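Periplasmic protein TorT (Vibrio parahaemolyticus, PDB 3O1I) probably binds trimethylamine N-oxide or a related small ligand, as a periplasmic solute-binding protein working with a sensor kinase. Local coordinates at residues V28-A31 and E32-V36; E128-P131 and K132-K136; A260-L264 and R265-Y269. All coordinates share one frame; numbering follows the deposited sequence.

Interaction 1 (V28-A31 and E32-V36); sequences VSEA and EKQGV
Glu30 sends CG anti to its backbone N (chi1 -173°) and then bends at chi2 (64°), which folds its carboxylate back over the chain that follows. Gln34 meets it with CG beside the backbone N and an extended chain beyond, and the two side chains run across one another. Gln34 NE2 lies 3.8 Å from Glu30 CG, with the amide standing nearly upright against the carboxylate, their planes 83° apart. On another flank, Glu30 OE1 rests against the aliphatic part of Lys33, 3.5 Å from its CB. The ammonium stays 5.0 Å off, measured from Lys33 NZ to Glu30 OE1, so this pair makes no salt bridge; the carboxylate has a long, weak ion pair with Arg254 instead.

Beneath these side chains, helix 18-32 runs out. Ala31 N still bonds to Val28 O at 2.9 Å, but the backbone bonds into the loop are weak: Glu32 N to Val28 O and Lys33 N to Ser29 O, each at 3.4 Å. Ser29 OG turns back to Tyr25 O. The chain then reverses through Gly35 at positive phi, and Val36 N makes a weak 6→1 bond to Ala31 O (3.0 Å). Ala31 CB touches Val36 CG2 at 3.8 Å, pairing small apolar groups across the reversal. These are features shared with a Schellman motif, here leading into strand 37-42. As the bonds into residues 32-36 are weak, the contacts of Ala31 with Val36 and of Gln34 with Met258 and Ala261 of helix 249-263 probably help to hold the turn.

Interaction 2 (E128-P131 and K132-K136); sequences ERHP and KGSGK
Ser134 lays its CB over the face of the Pro131 ring near its N and CD, 3.8 Å from Pro131 CD, while its hydroxyl leans past the proline toward His130. The serine OG is anti to its own backbone N (chi1 180°), and that rotation swings it back along the incoming chain, to 4.0 Å from His130 ND1, a distance of loose contact. The imidazole has its polar partner outside the turn: His130 NE2 is hydrogen-bonded to Tyr197 OH, and the two rings meet with their planes at about 65°. Pro131 to Ser134 form a type II beta turn, with Lys132 and Gly133 at its corners, in the exposed connection between helix 116-127 and strand 137-142. Gly133 takes a positive phi (94°), where a CB would be jammed against the carbonyl O of Lys132. The turn is closed by Ser134 N donating to Pro131 O, although that oxygen is crowded in the model and the 2.6 Å separation of these two atoms is doubtful. Lys132 directs its side chain out of the turn, and its NZ forms a salt bridge with Asp166. His130 also touches Ile167, at the start of the neighbouring strand 167-172.

Interaction 3 (A260-L264 and R265-Y269); sequences AAHYL and RHQPY
His262 O takes two backbone donors, Arg265 N at 2.9 Å and Gln267 N at 3.0 Å from this same oxygen. They come from opposite faces of the carbonyl plane, and both N-H groups point well at the oxygen (161° each), so a single acceptor at the end of helix 249-263 grips the chain at two places. Arg265 has its chain extended from CG to NE; its CG lies alongside Ala261 O, and its NE forms a salt bridge with Glu6. Further out, Gln267 CB sits over one face of the His262 ring in a CH-pi contact, 3.9 Å from the centroid and offset toward the rim. Tyr269 CB packs against His262 CB at 3.6 Å. Tyr269 CG is placed between backbone N and carbonyl carbon (chi1 69°), which turns the phenol back along Tyr263. The two tyrosines lie side by side, pointing the same way, with Tyr269 OH 3.4 Å from Tyr263 CD1 and hydrogen-bonded to Lys108 O. The 6→1 bond from Gln267 N and the positive phi of His266 just before it are together features of a Schellman-type helix C-terminus.

Overall arrangement
Three short-range contacts follow one another along the chain without nesting or crossing, each where a helix gives way to a loop. Interaction 1 turns the chain from helix 18-32 into strand 37-42, an outermost strand of the five-stranded parallel sheet. Interaction 2 closes the connection from helix 116-127 to strand 137-142 of the four-stranded sheet, in the other lobe. Interaction 3 comes after the chain has returned to the first lobe, as helix 249-263 ends. Interactions 1 and 3 have centres about 14 Å apart and touch, Gln34 O accepting a weak hydrogen bond from Arg265 NH2. Interaction 2 lies across the molecule, its centre about 47 and 49 Å from theirs.

Interaction 1 (V28-A31 and E32-V36)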
ATOM      1  N   VAL D  28      19.813 -26.843  -5.749  1.00 78.15           N
ATOM      2  CA  VAL D  28      20.878 -26.318  -4.923  1.00 80.47           C
ATOM      3  C   VAL D  28      21.762 -27.429  -4.394  1.00 83.83           C
ATOM      4  O   VAL D  28      22.954 -27.475  -4.678  1.00 84.16           O
ATOM      5  CB  VAL D  28      20.328 -25.553  -3.730  1.00 79.13           C
ATOM      6  CG1 VAL D  28      21.458 -25.214  -2.773  1.00 79.21           C
ATOM      7  CG2 VAL D  28      19.656 -24.295  -4.206  1.00 78.68           C
ATOM      8  N   SER D  29      21.170 -28.324  -3.617  1.00 88.33           N
ATOM      9  CA  SER D  29      21.915 -29.431  -3.034  1.00 92.03           C
ATOM     10  C   SER D  29      22.564 -30.330  -4.084  1.00 94.00           C
ATOM     11  O   SER D  29      23.639 -30.880  -3.850  1.00 94.24           O
ATOM     12  CB  SER D  29      20.991 -30.256  -2.142  1.00 93.16           C
ATOM     13  OG  SER D  29      20.372 -29.422  -1.180  1.00 94.31           O
ATOM     14  N   GLU D  30      21.914 -30.478  -5.234  1.00 96.60           N
ATOM     15  CA  GLU D  30      22.439 -31.313  -6.313  1.00 99.69           C
ATOM     16  C   GLU D  30      23.448 -30.539  -7.167  1.00101.21           C
ATOM     17  O   GLU D  30      23.916 -31.025  -8.196  1.00100.94           O
ATOM     18  CB  GLU D  30      21.295 -31.824  -7.198  1.00100.62           C
ATOM     19  CG  GLU D  30      21.720 -32.836  -8.254  1.00102.75           C
ATOM     20  CD  GLU D  30      22.257 -34.121  -7.648  1.00104.08           C
ATOM     21  OE1 GLU D  30      23.156 -34.047  -6.783  1.00104.64           O
ATOM     22  OE2 GLU D  30      21.784 -35.209  -8.040  1.00104.85           O
ATOM     23  N   ALA D  31      23.776 -29.329  -6.726  1.00103.66           N
ATOM     24  CA  ALA D  31      24.730 -28.481  -7.431  1.00105.23           C
ATOM     25  C   ALA D  31      26.074 -28.493  -6.703  1.00106.54           C
ATOM     26  O   ALA D  31      27.122 -28.319  -7.324  1.00107.57           O
ATOM     27  CB  ALA D  31      24.194 -27.056  -7.531  1.00105.24           C
ATOM     28  N   GLU D  32      26.044 -28.688  -5.387  1.00106.89           N
ATOM     29  CA  GLU D  32      27.277 -28.740  -4.614  1.00107.47           C
ATOM     30  C   GLU D  32      27.721 -30.200  -4.568  1.00107.84           C
ATOM     31  O   GLU D  32      28.847 -30.510  -4.180  1.00107.68           O
ATOM     32  CB  GLU D  32      27.048 -28.200  -3.200  1.00107.73           C
ATOM     33  CG  GLU D  32      26.034 -28.985  -2.393  1.00109.44           C
ATOM     34  CD  GLU D  32      26.581 -30.305  -1.871  1.00110.09           C
ATOM     35  OE1 GLU D  32      25.768 -31.149  -1.442  1.00110.55           O
ATOM     36  OE2 GLU D  32      27.818 -30.495  -1.879  1.00109.37           O
ATOM     37  N   LYS D  33      26.822 -31.094  -4.971  1.00108.22           N
ATOM     38  CA  LYS D  33      27.111 -32.525  -4.987  1.00108.65           C
ATOM     39  C   LYS D  33      27.652 -32.921  -6.357  1.00108.90           C
ATOM     40  O   LYS D  33      28.068 -34.059  -6.570  1.00108.66           O
ATOM     41  CB  LYS D  33      25.850 -33.330  -4.668  1.00108.79           C
ATOM     42  CG  LYS D  33      26.095 -34.812  -4.433  1.00107.79           C
ATOM     43  CD  LYS D  33      24.845 -35.492  -3.897  1.00108.40           C
ATOM     44  CE  LYS D  33      24.436 -34.922  -2.540  1.00108.82           C
ATOM     45  NZ  LYS D  33      23.189 -35.547  -2.006  1.00108.16           N
ATOM     46  N   GLN D  34      27.625 -31.970  -7.286  1.00108.99           N
ATOM     47  CA  GLN D  34      28.149 -32.176  -8.632  1.00109.21           C
ATOM     48  C   GLN D  34      29.119 -31.034  -8.929  1.00109.32           C
ATOM     49  O   GLN D  34      29.579 -30.865 -10.058  1.00109.14           O
ATOM     50  CB  GLN D  34      27.027 -32.200  -9.672  1.00109.56           C
ATOM     51  CG  GLN D  34      26.238 -33.498  -9.704  1.00110.86           C
ATOM     52  CD  GLN D  34      25.492 -33.692 -11.012  1.00112.36           C
ATOM     53  OE1 GLN D  34      26.089 -33.651 -12.089  1.00113.05           O
ATOM     54  NE2 GLN D  34      24.185 -33.912 -10.926  1.00112.97           N
ATOM     55  N   GLY D  35      29.411 -30.257  -7.884  1.00109.60           N
ATOM     56  CA  GLY D  35      30.329 -29.133  -7.971  1.00109.27           C
ATOM     57  C   GLY D  35      30.141 -28.145  -9.108  1.00109.05           C
ATOM     58  O   GLY D  35      31.074 -27.411  -9.439  1.00109.80           O
ATOM     59  N   VAL D  36      28.949 -28.105  -9.700  1.00107.99           N
ATOM     60  CA  VAL D  36      28.684 -27.191 -10.808  1.00106.30           C
ATOM     61  C   VAL D  36      28.506 -25.744 -10.361  1.00105.13           C
ATOM     62  O   VAL D  36      28.550 -25.427  -9.170  1.00104.62           O
ATOM     63  CB  VAL D  36      27.423 -27.606 -11.616  1.00106.08           C
ATOM     64  CG1 VAL D  36      27.528 -29.063 -12.044  1.00105.31           C
ATOM     65  CG2 VAL D  36      26.173 -27.365 -10.794  1.00105.77           C
TER

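Interaction 2 (E128-P131 and K132-K136)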
ATOM      1  N   GLU D 128     -11.050 -46.438  -2.679  1.00 77.59           N
ATOM      2  CA  GLU D 128     -10.630 -47.583  -1.885  1.00 78.90           C
ATOM      3  C   GLU D 128     -11.147 -47.431  -0.467  1.00 77.75           C
ATOM      4  O   GLU D 128     -11.118 -48.364   0.328  1.00 77.96           O
ATOM      5  CB  GLU D 128      -9.099 -47.655  -1.882  1.00 82.57           C
ATOM      6  CG  GLU D 128      -8.496 -48.766  -1.027  1.00 89.13           C
ATOM      7  CD  GLU D 128      -6.972 -48.806  -1.107  1.00 91.85           C
ATOM      8  OE1 GLU D 128      -6.332 -47.758  -0.863  1.00 93.30           O
ATOM      9  OE2 GLU D 128      -6.415 -49.887  -1.407  1.00 92.34           O
ATOM     10  N   ARG D 129     -11.622 -46.234  -0.163  1.00 76.69           N
ATOM     11  CA  ARG D 129     -12.145 -45.921   1.156  1.00 75.59           C
ATOM     12  C   ARG D 129     -13.672 -45.928   1.075  1.00 75.77           C
ATOM     13  O   ARG D 129     -14.368 -45.958   2.087  1.00 74.47           O
ATOM     14  CB  ARG D 129     -11.639 -44.539   1.570  1.00 74.51           C
ATOM     15  CG  ARG D 129     -11.928 -44.138   3.002  1.00 73.62           C
ATOM     16  CD  ARG D 129     -11.802 -42.623   3.162  1.00 71.42           C
ATOM     17  NE  ARG D 129     -11.878 -42.199   4.557  1.00 68.90           N
ATOM     18  CZ  ARG D 129     -10.967 -42.511   5.469  1.00 68.71           C
ATOM     19  NH1 ARG D 129      -9.923 -43.243   5.119  1.00 70.19           N
ATOM     20  NH2 ARG D 129     -11.096 -42.097   6.723  1.00 67.70           N
ATOM     21  N   HIS D 130     -14.180 -45.901  -0.152  1.00 76.28           N
ATOM     22  CA  HIS D 130     -15.612 -45.885  -0.400  1.00 77.11           C
ATOM     23  C   HIS D 130     -15.962 -46.672  -1.646  1.00 78.12           C
ATOM     24  O   HIS D 130     -16.480 -46.129  -2.627  1.00 77.34           O
ATOM     25  CB  HIS D 130     -16.098 -44.449  -0.532  1.00 77.13           C
ATOM     26  CG  HIS D 130     -16.175 -43.732   0.773  1.00 78.00           C
ATOM     27  ND1 HIS D 130     -17.157 -43.996   1.701  1.00 78.13           N
ATOM     28  CD2 HIS D 130     -15.357 -42.811   1.335  1.00 79.20           C
ATOM     29  CE1 HIS D 130     -16.943 -43.266   2.782  1.00 80.27           C
ATOM     30  NE2 HIS D 130     -15.857 -42.539   2.586  1.00 80.19           N
ATOM     31  N   PRO D 131     -15.676 -47.977  -1.622  1.00 79.26           N
ATOM     32  CA  PRO D 131     -15.956 -48.862  -2.751  1.00 79.68           C
ATOM     33  C   PRO D 131     -17.416 -48.793  -3.163  1.00 79.69           C
ATOM     34  O   PRO D 131     -18.289 -48.499  -2.343  1.00 79.21           O
ATOM     35  CB  PRO D 131     -15.568 -50.232  -2.211  1.00 79.75           C
ATOM     36  CG  PRO D 131     -14.435 -49.899  -1.270  1.00 80.39           C
ATOM     37  CD  PRO D 131     -14.991 -48.708  -0.540  1.00 79.51           C
ATOM     38  N   LYS D 132     -17.671 -49.059  -4.439  1.00 79.99           N
ATOM     39  CA  LYS D 132     -19.029 -49.038  -4.954  1.00 80.73           C
ATOM     40  C   LYS D 132     -19.941 -49.752  -3.970  1.00 81.34           C
ATOM     41  O   LYS D 132     -19.667 -50.879  -3.555  1.00 81.42           O
ATOM     42  CB  LYS D 132     -19.103 -49.734  -6.317  1.00 80.81           C
ATOM     43  CG  LYS D 132     -20.492 -49.728  -6.937  1.00 81.27           C
ATOM     44  CD  LYS D 132     -20.962 -48.303  -7.178  1.00 81.14           C
ATOM     45  CE  LYS D 132     -22.439 -48.245  -7.513  1.00 81.19           C
ATOM     46  NZ  LYS D 132     -22.904 -46.837  -7.660  1.00 81.68           N
ATOM     47  N   GLY D 133     -21.018 -49.079  -3.587  1.00 82.10           N
ATOM     48  CA  GLY D 133     -21.962 -49.665  -2.658  1.00 81.34           C
ATOM     49  C   GLY D 133     -21.672 -49.284  -1.226  1.00 81.26           C
ATOM     50  O   GLY D 133     -22.584 -49.183  -0.417  1.00 81.05           O
ATOM     51  N   SER D 134     -20.404 -49.069  -0.901  1.00 81.96           N
ATOM     52  CA  SER D 134     -20.039 -48.707   0.462  1.00 83.73           C
ATOM     53  C   SER D 134     -20.994 -47.656   1.043  1.00 83.60           C
ATOM     54  O   SER D 134     -21.219 -47.607   2.258  1.00 82.92           O
ATOM     55  CB  SER D 134     -18.597 -48.189   0.496  1.00 84.36           C
ATOM     56  OG  SER D 134     -18.213 -47.825   1.814  1.00 86.34           O
ATOM     57  N   GLY D 135     -21.561 -46.832   0.161  1.00 83.48           N
ATOM     58  CA  GLY D 135     -22.481 -45.784   0.574  1.00 82.13           C
ATOM     59  C   GLY D 135     -22.155 -44.467  -0.109  1.00 81.56           C
ATOM     60  O   GLY D 135     -21.063 -43.929   0.086  1.00 81.75           O
ATOM     61  N   LYS D 136     -23.088 -43.948  -0.905  1.00 80.28           N
ATOM     62  CA  LYS D 136     -22.877 -42.689  -1.615  1.00 79.54           C
ATOM     63  C   LYS D 136     -22.127 -41.664  -0.782  1.00 79.39           C
ATOM     64  O   LYS D 136     -22.579 -41.268   0.289  1.00 79.98           O
ATOM     65  CB  LYS D 136     -24.210 -42.087  -2.059  1.00 79.84           C
ATOM     66  CG  LYS D 136     -24.068 -40.676  -2.614  1.00 79.87           C
ATOM     67  CD  LYS D 136     -25.287 -40.246  -3.409  1.00 80.05           C
ATOM     68  CE  LYS D 136     -25.080 -38.858  -3.999  1.00 79.56           C
ATOM     69  NZ  LYS D 136     -26.202 -38.483  -4.894  1.00 79.81           N
TER

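Interaction 3 (A260-L264 and R265-Y269)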
ATOM      1  N   ALA D 260      21.429 -31.691 -16.947  1.00 82.25           N
ATOM      2  CA  ALA D 260      22.297 -30.752 -17.642  1.00 82.12           C
ATOM      3  C   ALA D 260      23.767 -30.990 -17.321  1.00 82.67           C
ATOM      4  O   ALA D 260      24.617 -30.894 -18.202  1.00 82.12           O
ATOM      5  CB  ALA D 260      21.907 -29.323 -17.300  1.00 81.04           C
ATOM      6  N   ALA D 261      24.070 -31.305 -16.066  1.00 83.59           N
ATOM      7  CA  ALA D 261      25.455 -31.548 -15.671  1.00 85.50           C
ATOM      8  C   ALA D 261      26.057 -32.757 -16.402  1.00 86.69           C
ATOM      9  O   ALA D 261      27.273 -32.850 -16.574  1.00 86.58           O
ATOM     10  CB  ALA D 261      25.539 -31.748 -14.164  1.00 84.88           C
ATOM     11  N   HIS D 262      25.194 -33.674 -16.831  1.00 88.18           N
ATOM     12  CA  HIS D 262      25.612 -34.876 -17.551  1.00 87.94           C
ATOM     13  C   HIS D 262      25.761 -34.583 -19.038  1.00 88.10           C
ATOM     14  O   HIS D 262      26.743 -34.973 -19.658  1.00 89.02           O
ATOM     15  CB  HIS D 262      24.592 -35.998 -17.336  1.00 87.24           C
ATOM     16  CG  HIS D 262      24.890 -36.864 -16.152  1.00 87.43           C
ATOM     17  ND1 HIS D 262      25.400 -36.369 -14.971  1.00 86.99           N
ATOM     18  CD2 HIS D 262      24.743 -38.198 -15.965  1.00 87.87           C
ATOM     19  CE1 HIS D 262      25.556 -37.358 -14.109  1.00 86.85           C
ATOM     20  NE2 HIS D 262      25.165 -38.479 -14.688  1.00 88.39           N
ATOM     21  N   TYR D 263      24.777 -33.899 -19.610  1.00 88.05           N
ATOM     22  CA  TYR D 263      24.828 -33.542 -21.021  1.00 88.04           C
ATOM     23  C   TYR D 263      26.027 -32.632 -21.266  1.00 89.64           C
ATOM     24  O   TYR D 263      26.446 -32.438 -22.404  1.00 90.72           O
ATOM     25  CB  TYR D 263      23.549 -32.819 -21.426  1.00 84.90           C
ATOM     26  CG  TYR D 263      23.593 -32.229 -22.808  1.00 82.59           C
ATOM     27  CD1 TYR D 263      23.193 -32.964 -23.916  1.00 82.03           C
ATOM     28  CD2 TYR D 263      24.037 -30.929 -23.007  1.00 83.37           C
ATOM     29  CE1 TYR D 263      23.229 -32.414 -25.194  1.00 82.25           C
ATOM     30  CE2 TYR D 263      24.081 -30.367 -24.281  1.00 83.41           C
ATOM     31  CZ  TYR D 263      23.674 -31.113 -25.368  1.00 82.52           C
ATOM     32  OH  TYR D 263      23.699 -30.553 -26.621  1.00 82.14           O
ATOM     33  N   LEU D 264      26.578 -32.069 -20.195  1.00 91.11           N
ATOM     34  CA  LEU D 264      27.728 -31.187 -20.328  1.00 92.97           C
ATOM     35  C   LEU D 264      29.040 -31.859 -19.924  1.00 93.72           C
ATOM     36  O   LEU D 264      30.069 -31.200 -19.780  1.00 94.72           O
ATOM     37  CB  LEU D 264      27.525 -29.901 -19.515  1.00 94.06           C
ATOM     38  CG  LEU D 264      26.432 -28.914 -19.962  1.00 94.94           C
ATOM     39  CD1 LEU D 264      26.580 -27.629 -19.145  1.00 95.11           C
ATOM     40  CD2 LEU D 264      26.540 -28.605 -21.457  1.00 93.62           C
ATOM     41  N   ARG D 265      28.998 -33.170 -19.738  1.00 93.75           N
ATOM     42  CA  ARG D 265      30.189 -33.935 -19.399  1.00 94.08           C
ATOM     43  C   ARG D 265      30.065 -35.253 -20.160  1.00 95.61           C
ATOM     44  O   ARG D 265      30.809 -36.209 -19.928  1.00 95.50           O
ATOM     45  CB  ARG D 265      30.269 -34.189 -17.891  1.00 92.45           C
ATOM     46  CG  ARG D 265      30.269 -32.929 -17.043  1.00 90.61           C
ATOM     47  CD  ARG D 265      30.861 -33.198 -15.668  1.00 89.45           C
ATOM     48  NE  ARG D 265      30.414 -32.223 -14.680  1.00 88.93           N
ATOM     49  CZ  ARG D 265      30.958 -32.066 -13.476  1.00 88.33           C
ATOM     50  NH1 ARG D 265      31.982 -32.820 -13.100  1.00 86.78           N
ATOM     51  NH2 ARG D 265      30.475 -31.154 -12.644  1.00 88.52           N
ATOM     52  N   HIS D 266      29.104 -35.258 -21.082  1.00 97.23           N
ATOM     53  CA  HIS D 266      28.768 -36.390 -21.937  1.00 98.82           C
ATOM     54  C   HIS D 266      28.598 -37.720 -21.207  1.00 99.40           C
ATOM     55  O   HIS D 266      29.059 -38.767 -21.676  1.00 99.51           O
ATOM     56  CB  HIS D 266      29.794 -36.538 -23.062  1.00 99.59           C
ATOM     57  CG  HIS D 266      29.180 -36.881 -24.386  1.00100.75           C
ATOM     58  ND1 HIS D 266      28.291 -36.047 -25.030  1.00101.22           N
ATOM     59  CD2 HIS D 266      29.308 -37.974 -25.176  1.00101.10           C
ATOM     60  CE1 HIS D 266      27.900 -36.611 -26.159  1.00101.25           C
ATOM     61  NE2 HIS D 266      28.502 -37.780 -26.272  1.00100.74           N
ATOM     62  N   GLN D 267      27.936 -37.668 -20.055  1.00 99.18           N
ATOM     63  CA  GLN D 267      27.670 -38.864 -19.269  1.00 98.75           C
ATOM     64  C   GLN D 267      26.222 -39.244 -19.567  1.00 99.28           C
ATOM     65  O   GLN D 267      25.459 -38.438 -20.101  1.00 99.29           O
ATOM     66  CB  GLN D 267      27.868 -38.573 -17.785  1.00 96.68           C
ATOM     67  CG  GLN D 267      29.272 -38.109 -17.469  1.00 95.69           C
ATOM     68  CD  GLN D 267      29.496 -37.900 -15.991  1.00 95.99           C
ATOM     69  OE1 GLN D 267      29.241 -38.789 -15.184  1.00 96.47           O
ATOM     70  NE2 GLN D 267      29.983 -36.724 -15.626  1.00 96.60           N
ATOM     71  N   PRO D 268      25.828 -40.483 -19.249  1.00 99.63           N
ATOM     72  CA  PRO D 268      24.447 -40.886 -19.524  1.00 99.56           C
ATOM     73  C   PRO D 268      23.439 -40.299 -18.538  1.00 99.34           C
ATOM     74  O   PRO D 268      23.616 -40.386 -17.321  1.00 99.78           O
ATOM     75  CB  PRO D 268      24.522 -42.408 -19.457  1.00 99.72           C
ATOM     76  CG  PRO D 268      25.543 -42.624 -18.374  1.00100.18           C
ATOM     77  CD  PRO D 268      26.614 -41.607 -18.713  1.00 99.69           C
ATOM     78  N   TYR D 269      22.390 -39.687 -19.072  1.00 98.49           N
ATOM     79  CA  TYR D 269      21.342 -39.095 -18.247  1.00 98.12           C
ATOM     80  C   TYR D 269      20.007 -39.455 -18.893  1.00 97.92           C
ATOM     81  O   TYR D 269      19.933 -39.612 -20.113  1.00 97.29           O
ATOM     82  CB  TYR D 269      21.515 -37.566 -18.182  1.00 97.72           C
ATOM     83  CG  TYR D 269      21.238 -36.829 -19.482  1.00 96.82           C
ATOM     84  CD1 TYR D 269      19.928 -36.608 -19.921  1.00 95.86           C
ATOM     85  CD2 TYR D 269      22.285 -36.360 -20.280  1.00 96.01           C
ATOM     86  CE1 TYR D 269      19.668 -35.940 -21.116  1.00 95.17           C
ATOM     87  CE2 TYR D 269      22.036 -35.692 -21.477  1.00 95.15           C
ATOM     88  CZ  TYR D 269      20.725 -35.487 -21.889  1.00 95.11           C
ATOM     89  OH  TYR D 269      20.475 -34.835 -23.077  1.00 93.88           O
TER